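Local coordinates for yuaD protein (Bacillus subtilis, PDB 1ORU) that is of unknown function but contains a MOSC domain and may bind molybdenum and pyridoxal phosphate, at residues 84-94 / 138-149. Residues are numbered along the deposited sequence; the frame is centred on the assembly and turned at random.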
HETATM    1  N   MSE A  84       0.059  30.125   1.192  1.00 29.89           N
HETATM    2  CA  MSE A  84       0.922  30.603   2.264  1.00 28.40           C
HETATM    3  C   MSE A  84       1.362  32.051   2.062  1.00 29.28           C
HETATM    4  O   MSE A  84       1.910  32.676   2.974  1.00 29.91           O
HETATM    5  CB  MSE A  84       2.159  29.722   2.376  1.00 27.76           C
HETATM    6  CG  MSE A  84       1.877  28.320   2.890  1.00 26.19           C
HETATM    7 SE   MSE A  84       3.494  27.331   3.014  0.94 26.64          SE
HETATM    8  CE  MSE A  84       4.252  28.196   4.583  1.00 24.07           C
ATOM      9  N   GLY A  85       1.135  32.577   0.864  1.00 28.97           N
ATOM     10  CA  GLY A  85       1.528  33.946   0.585  1.00 28.30           C
ATOM     11  C   GLY A  85       3.016  34.109   0.325  1.00 28.38           C
ATOM     12  O   GLY A  85       3.573  35.180   0.573  1.00 28.09           O
ATOM     13  N   VAL A  86       3.670  33.055  -0.159  1.00 26.01           N
ATOM     14  CA  VAL A  86       5.094  33.123  -0.469  1.00 26.18           C
ATOM     15  C   VAL A  86       5.295  32.938  -1.973  1.00 26.65           C
ATOM     16  O   VAL A  86       4.499  32.272  -2.635  1.00 26.07           O
ATOM     17  CB  VAL A  86       5.910  32.053   0.298  1.00 26.15           C
ATOM     18  CG1 VAL A  86       5.814  32.301   1.798  1.00 26.02           C
ATOM     19  CG2 VAL A  86       5.410  30.662  -0.054  1.00 26.19           C
ATOM     20  N   PRO A  87       6.368  33.525  -2.529  1.00 26.42           N
ATOM     21  CA  PRO A  87       6.681  33.441  -3.958  1.00 27.70           C
ATOM     22  C   PRO A  87       6.891  32.046  -4.534  1.00 28.26           C
ATOM     23  O   PRO A  87       6.529  31.791  -5.684  1.00 28.71           O
ATOM     24  CB  PRO A  87       7.924  34.319  -4.088  1.00 27.66           C
ATOM     25  CG  PRO A  87       8.587  34.149  -2.778  1.00 27.40           C
ATOM     26  CD  PRO A  87       7.437  34.236  -1.808  1.00 28.27           C
ATOM     27  N   ARG A  88       7.470  31.140  -3.753  1.00 28.57           N
ATOM     28  CA  ARG A  88       7.700  29.793  -4.255  1.00 29.52           C
ATOM     29  C   ARG A  88       7.968  28.752  -3.178  1.00 28.09           C
ATOM     30  O   ARG A  88       8.406  29.072  -2.073  1.00 26.57           O
ATOM     31  CB  ARG A  88       8.869  29.800  -5.244  1.00 33.17           C
ATOM     32  CG  ARG A  88      10.163  30.332  -4.655  1.00 38.13           C
ATOM     33  CD  ARG A  88      11.331  30.190  -5.623  1.00 42.58           C
ATOM     34  NE  ARG A  88      12.561  30.752  -5.069  1.00 46.05           N
ATOM     35  CZ  ARG A  88      13.749  30.689  -5.661  1.00 48.27           C
ATOM     36  NH1 ARG A  88      13.878  30.084  -6.834  1.00 49.04           N
ATOM     37  NH2 ARG A  88      14.810  31.235  -5.084  1.00 50.33           N
ATOM     38  N   ILE A  89       7.690  27.497  -3.523  1.00 25.21           N
ATOM     39  CA  ILE A  89       7.913  26.359  -2.640  1.00 24.04           C
ATOM     40  C   ILE A  89       8.683  25.337  -3.476  1.00 22.51           C
ATOM     41  O   ILE A  89       8.150  24.802  -4.442  1.00 23.09           O
ATOM     42  CB  ILE A  89       6.578  25.723  -2.183  1.00 24.64           C
ATOM     43  CG1 ILE A  89       5.818  26.687  -1.270  1.00 23.91           C
ATOM     44  CG2 ILE A  89       6.844  24.414  -1.464  1.00 23.58           C
ATOM     45  CD1 ILE A  89       6.523  26.978   0.038  1.00 26.17           C
ATOM     46  N   LEU A  90       9.932  25.074  -3.108  1.00 23.07           N
ATOM     47  CA  LEU A  90      10.755  24.122  -3.853  1.00 21.14           C
ATOM     48  C   LEU A  90      10.577  22.691  -3.360  1.00 19.51           C
ATOM     49  O   LEU A  90      10.509  22.444  -2.157  1.00 17.54           O
ATOM     50  CB  LEU A  90      12.230  24.510  -3.753  1.00 22.29           C
ATOM     51  CG  LEU A  90      12.590  25.908  -4.264  1.00 23.78           C
ATOM     52  CD1 LEU A  90      14.095  26.116  -4.142  1.00 24.30           C
ATOM     53  CD2 LEU A  90      12.138  26.067  -5.705  1.00 23.21           C
ATOM     54  N   PRO A  91      10.504  21.724  -4.293  1.00 17.80           N
ATOM     55  CA  PRO A  91      10.337  20.322  -3.902  1.00 18.03           C
ATOM     56  C   PRO A  91      11.397  19.878  -2.890  1.00 18.27           C
ATOM     57  O   PRO A  91      11.117  19.068  -2.003  1.00 17.27           O
ATOM     58  CB  PRO A  91      10.457  19.578  -5.234  1.00 17.53           C
ATOM     59  CG  PRO A  91       9.833  20.550  -6.202  1.00 18.62           C
ATOM     60  CD  PRO A  91      10.453  21.872  -5.759  1.00 18.40           C
ATOM     61  N   GLU A  92      12.608  20.419  -3.029  1.00 18.17           N
ATOM     62  CA  GLU A  92      13.717  20.079  -2.138  1.00 19.42           C
ATOM     63  C   GLU A  92      13.391  20.354  -0.675  1.00 18.82           C
ATOM     64  O   GLU A  92      13.738  19.570   0.213  1.00 17.21           O
ATOM     65  CB  GLU A  92      14.977  20.867  -2.517  1.00 21.42           C
ATOM     66  CG  GLU A  92      15.529  20.550  -3.894  1.00 25.51           C
ATOM     67  CD  GLU A  92      15.112  21.559  -4.949  1.00 27.22           C
ATOM     68  OE1 GLU A  92      13.908  21.878  -5.036  1.00 24.69           O
ATOM     69  OE2 GLU A  92      15.995  22.024  -5.703  1.00 28.62           O
ATOM     70  N   TRP A  93      12.734  21.481  -0.431  1.00 18.37           N
ATOM     71  CA  TRP A  93      12.373  21.874   0.923  1.00 18.82           C
ATOM     72  C   TRP A  93      11.407  20.882   1.555  1.00 19.59           C
ATOM     73  O   TRP A  93      11.363  20.739   2.781  1.00 19.76           O
ATOM     74  CB  TRP A  93      11.730  23.257   0.917  1.00 18.91           C
ATOM     75  CG  TRP A  93      12.573  24.330   0.302  1.00 22.07           C
ATOM     76  CD1 TRP A  93      13.907  24.268   0.006  1.00 22.63           C
ATOM     77  CD2 TRP A  93      12.140  25.640  -0.068  1.00 21.37           C
ATOM     78  NE1 TRP A  93      14.330  25.464  -0.524  1.00 23.24           N
ATOM     79  CE2 TRP A  93      13.264  26.323  -0.580  1.00 21.90           C
ATOM     80  CE3 TRP A  93      10.909  26.306  -0.013  1.00 22.47           C
ATOM     81  CZ2 TRP A  93      13.193  27.642  -1.040  1.00 23.38           C
ATOM     82  CZ3 TRP A  93      10.837  27.615  -0.469  1.00 22.41           C
ATOM     83  CH2 TRP A  93      11.975  28.270  -0.976  1.00 24.05           C
ATOM     84  N   LEU A  94      10.629  20.204   0.718  1.00 18.19           N
ATOM     85  CA  LEU A  94       9.657  19.233   1.206  1.00 18.03           C
ATOM     86  C   LEU A  94      10.244  17.826   1.231  1.00 18.62           C
ATOM     87  O   LEU A  94       9.548  16.859   1.546  1.00 19.93           O
ATOM     88  CB  LEU A  94       8.403  19.262   0.329  1.00 18.53           C
ATOM     89  CG  LEU A  94       7.708  20.620   0.181  1.00 21.29           C
ATOM     90  CD1 LEU A  94       6.514  20.488  -0.760  1.00 21.04           C
ATOM     91  CD2 LEU A  94       7.259  21.124   1.533  1.00 21.47           C
ATOM     92  N   VAL A 138      11.312  24.707   7.601  1.00 22.07           N
ATOM     93  CA  VAL A 138      12.307  24.904   6.552  1.00 20.99           C
ATOM     94  C   VAL A 138      11.837  26.066   5.678  1.00 21.28           C
ATOM     95  O   VAL A 138      12.608  26.974   5.356  1.00 20.54           O
ATOM     96  CB  VAL A 138      12.456  23.641   5.672  1.00 21.25           C
ATOM     97  CG1 VAL A 138      13.351  23.939   4.468  1.00 21.56           C
ATOM     98  CG2 VAL A 138      13.046  22.507   6.496  1.00 20.53           C
ATOM     99  N   ILE A 139      10.566  26.037   5.295  1.00 20.49           N
ATOM    100  CA  ILE A 139      10.011  27.098   4.467  1.00 20.49           C
ATOM    101  C   ILE A 139      10.137  28.427   5.204  1.00 20.98           C
ATOM    102  O   ILE A 139      10.438  29.464   4.603  1.00 19.78           O
ATOM    103  CB  ILE A 139       8.528  26.825   4.131  1.00 19.73           C
ATOM    104  CG1 ILE A 139       8.424  25.570   3.250  1.00 20.95           C
ATOM    105  CG2 ILE A 139       7.925  28.024   3.418  1.00 20.50           C
ATOM    106  CD1 ILE A 139       7.003  25.054   3.038  1.00 20.65           C
ATOM    107  N   GLN A 140       9.918  28.389   6.514  1.00 21.44           N
ATOM    108  CA  GLN A 140      10.014  29.589   7.331  1.00 23.16           C
ATOM    109  C   GLN A 140      11.405  30.206   7.227  1.00 22.91           C
ATOM    110  O   GLN A 140      11.537  31.426   7.124  1.00 24.32           O
ATOM    111  CB  GLN A 140       9.710  29.264   8.798  1.00 23.74           C
ATOM    112  CG  GLN A 140       9.884  30.455   9.735  1.00 23.06           C
ATOM    113  CD  GLN A 140       8.798  31.496   9.565  1.00 23.46           C
ATOM    114  OE1 GLN A 140       7.714  31.372  10.129  1.00 24.64           O
ATOM    115  NE2 GLN A 140       9.077  32.523   8.772  1.00 24.01           N
ATOM    116  N   SER A 141      12.440  29.369   7.237  1.00 24.98           N
ATOM    117  CA  SER A 141      13.809  29.872   7.168  1.00 24.75           C
ATOM    118  C   SER A 141      14.127  30.611   5.869  1.00 25.64           C
ATOM    119  O   SER A 141      15.061  31.413   5.827  1.00 25.14           O
ATOM    120  CB  SER A 141      14.819  28.733   7.392  1.00 24.99           C
ATOM    121  OG  SER A 141      14.848  27.812   6.313  1.00 24.76           O
ATOM    122  N   TYR A 142      13.358  30.353   4.816  1.00 25.73           N
ATOM    123  CA  TYR A 142      13.580  31.028   3.539  1.00 26.15           C
ATOM    124  C   TYR A 142      12.799  32.337   3.456  1.00 26.45           C
ATOM    125  O   TYR A 142      13.042  33.160   2.574  1.00 25.60           O
ATOM    126  CB  TYR A 142      13.197  30.110   2.375  1.00 25.98           C
ATOM    127  CG  TYR A 142      14.218  29.025   2.131  1.00 27.58           C
ATOM    128  CD1 TYR A 142      15.412  29.303   1.461  1.00 29.13           C
ATOM    129  CD2 TYR A 142      14.022  27.735   2.620  1.00 28.12           C
ATOM    130  CE1 TYR A 142      16.385  28.321   1.288  1.00 29.25           C
ATOM    131  CE2 TYR A 142      14.991  26.747   2.455  1.00 29.50           C
ATOM    132  CZ  TYR A 142      16.168  27.047   1.790  1.00 29.73           C
ATOM    133  OH  TYR A 142      17.131  26.076   1.643  1.00 31.81           O
ATOM    134  N   TYR A 143      11.863  32.518   4.381  1.00 26.15           N
ATOM    135  CA  TYR A 143      11.048  33.726   4.432  1.00 26.49           C
ATOM    136  C   TYR A 143      10.909  34.133   5.894  1.00 27.89           C
ATOM    137  O   TYR A 143       9.798  34.279   6.409  1.00 28.34           O
ATOM    138  CB  TYR A 143       9.671  33.452   3.832  1.00 26.01           C
ATOM    139  CG  TYR A 143       9.711  32.923   2.416  1.00 25.55           C
ATOM    140  CD1 TYR A 143      10.207  33.705   1.374  1.00 25.50           C
ATOM    141  CD2 TYR A 143       9.229  31.650   2.112  1.00 24.23           C
ATOM    142  CE1 TYR A 143      10.218  33.239   0.066  1.00 25.90           C
ATOM    143  CE2 TYR A 143       9.233  31.171   0.801  1.00 25.80           C
ATOM    144  CZ  TYR A 143       9.727  31.972  -0.217  1.00 25.65           C
ATOM    145  OH  TYR A 143       9.715  31.522  -1.519  1.00 24.18           O
ATOM    146  N   PRO A 144      12.045  34.338   6.583  1.00 28.55           N
ATOM    147  CA  PRO A 144      12.070  34.722   7.997  1.00 28.57           C
ATOM    148  C   PRO A 144      11.325  36.006   8.352  1.00 27.68           C
ATOM    149  O   PRO A 144      10.983  36.220   9.512  1.00 28.80           O
ATOM    150  CB  PRO A 144      13.565  34.811   8.300  1.00 28.64           C
ATOM    151  CG  PRO A 144      14.130  35.284   7.006  1.00 29.72           C
ATOM    152  CD  PRO A 144      13.397  34.423   5.999  1.00 29.54           C
ATOM    153  N   ASP A 145      11.063  36.854   7.363  1.00 27.19           N
ATOM    154  CA  ASP A 145      10.361  38.105   7.628  1.00 27.56           C
ATOM    155  C   ASP A 145       8.843  37.952   7.568  1.00 28.33           C
ATOM    156  O   ASP A 145       8.107  38.936   7.675  1.00 28.26           O
ATOM    157  CB  ASP A 145      10.829  39.192   6.652  1.00 27.89           C
ATOM    158  CG  ASP A 145      10.434  38.904   5.216  1.00 30.24           C
ATOM    159  OD1 ASP A 145      10.576  37.745   4.769  1.00 29.77           O
ATOM    160  OD2 ASP A 145       9.994  39.852   4.528  1.00 31.08           O
ATOM    161  N   GLN A 146       8.379  36.717   7.393  1.00 26.74           N
ATOM    162  CA  GLN A 146       6.946  36.425   7.341  1.00 27.39           C
ATOM    163  C   GLN A 146       6.591  35.519   8.520  1.00 27.21           C
ATOM    164  O   GLN A 146       7.157  34.435   8.683  1.00 24.11           O
ATOM    165  CB  GLN A 146       6.586  35.758   6.013  1.00 28.80           C
ATOM    166  CG  GLN A 146       6.846  36.655   4.813  1.00 31.27           C
ATOM    167  CD  GLN A 146       6.354  36.058   3.512  1.00 33.51           C
ATOM    168  OE1 GLN A 146       5.177  35.712   3.379  1.00 33.80           O
ATOM    169  NE2 GLN A 146       7.250  35.940   2.540  1.00 33.35           N
ATOM    170  N   PRO A 147       5.639  35.954   9.356  1.00 27.91           N
ATOM    171  CA  PRO A 147       5.181  35.229  10.546  1.00 27.94           C
ATOM    172  C   PRO A 147       4.397  33.925  10.404  1.00 26.35           C
ATOM    173  O   PRO A 147       3.650  33.720   9.447  1.00 26.38           O
ATOM    174  CB  PRO A 147       4.368  36.287  11.284  1.00 29.36           C
ATOM    175  CG  PRO A 147       3.725  37.022  10.153  1.00 31.09           C
ATOM    176  CD  PRO A 147       4.886  37.212   9.196  1.00 29.25           C
ATOM    177  N   LYS A 148       4.587  33.062  11.397  1.00 27.24           N
ATOM    178  CA  LYS A 148       3.912  31.772  11.516  1.00 27.76           C
ATOM    179  C   LYS A 148       3.753  30.948  10.243  1.00 26.69           C
ATOM    180  O   LYS A 148       2.682  30.385   9.992  1.00 24.54           O
ATOM    181  CB  LYS A 148       2.536  31.988  12.151  1.00 31.14           C
ATOM    182  CG  LYS A 148       2.581  32.757  13.461  1.00 35.08           C
ATOM    183  CD  LYS A 148       1.194  32.918  14.056  1.00 38.99           C
ATOM    184  CE  LYS A 148       1.242  33.667  15.380  1.00 42.43           C
ATOM    185  NZ  LYS A 148       1.781  35.048  15.222  1.00 46.39           N
ATOM    186  N   LEU A 149       4.812  30.849   9.445  1.00 25.23           N
ATOM    187  CA  LEU A 149       4.713  30.076   8.215  1.00 24.65           C
ATOM    188  C   LEU A 149       4.718  28.569   8.455  1.00 23.69           C
ATOM    189  O   LEU A 149       4.118  27.825   7.687  1.00 24.36           O
ATOM    190  CB  LEU A 149       5.838  30.452   7.240  1.00 22.62           C
ATOM    191  CG  LEU A 149       5.750  31.843   6.605  1.00 21.97           C
ATOM    192  CD1 LEU A 149       6.797  31.963   5.501  1.00 23.14           C
ATOM    193  CD2 LEU A 149       4.361  32.069   6.033  1.00 21.45           C
TER
HETATM  194  O   HOH W   1      12.228  32.171  -2.689  1.00 44.17           O
HETATM  195  O   HOH W   2      17.181  25.836  -1.524  1.00 35.99           O
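Trp93 lies almost flat against Tyr142 in an offset stack, the planes 13° apart and the centroid of its five-membered ring 4.0 Å from that of the tyrosine. Tryptophan suits this place because its broad indole also takes Leu90 CB on the opposite face, while NE1, at the ring edge, gives its hydrogen to a water that lies 3.2 Å from Tyr142 OH. Tyr143 combines two roles: its ring presents an apolar face to Val86, whose CB makes a CH-pi contact, and Tyr143 OH donates to Arg88 O at 2.8 Å, lying 16° off the carbonyl plane. A second water donates to this hydroxyl and accepts from Arg88 NE. Deeper in, branched Ile139 and Ile89 fill the interior, their CD1 atoms 3.6 Å apart. Met84, a selenomethionine bent at its last torsion (chi3 74°), brings CE to 3.8 Å from Leu149 CB; Phe153 of helix 149-156 touches both Ile139 and Met84. An alanine in place of Trp93 would probably leave Tyr142 without its stacking partner and open a gap beside Leu90. Stacking and apolar packing thus hold the end of helix 74-84 and its following loop against the end of helix 133-142 and the turn into helix 149-156, while Tyr143 OH satisfies a loop carbonyl.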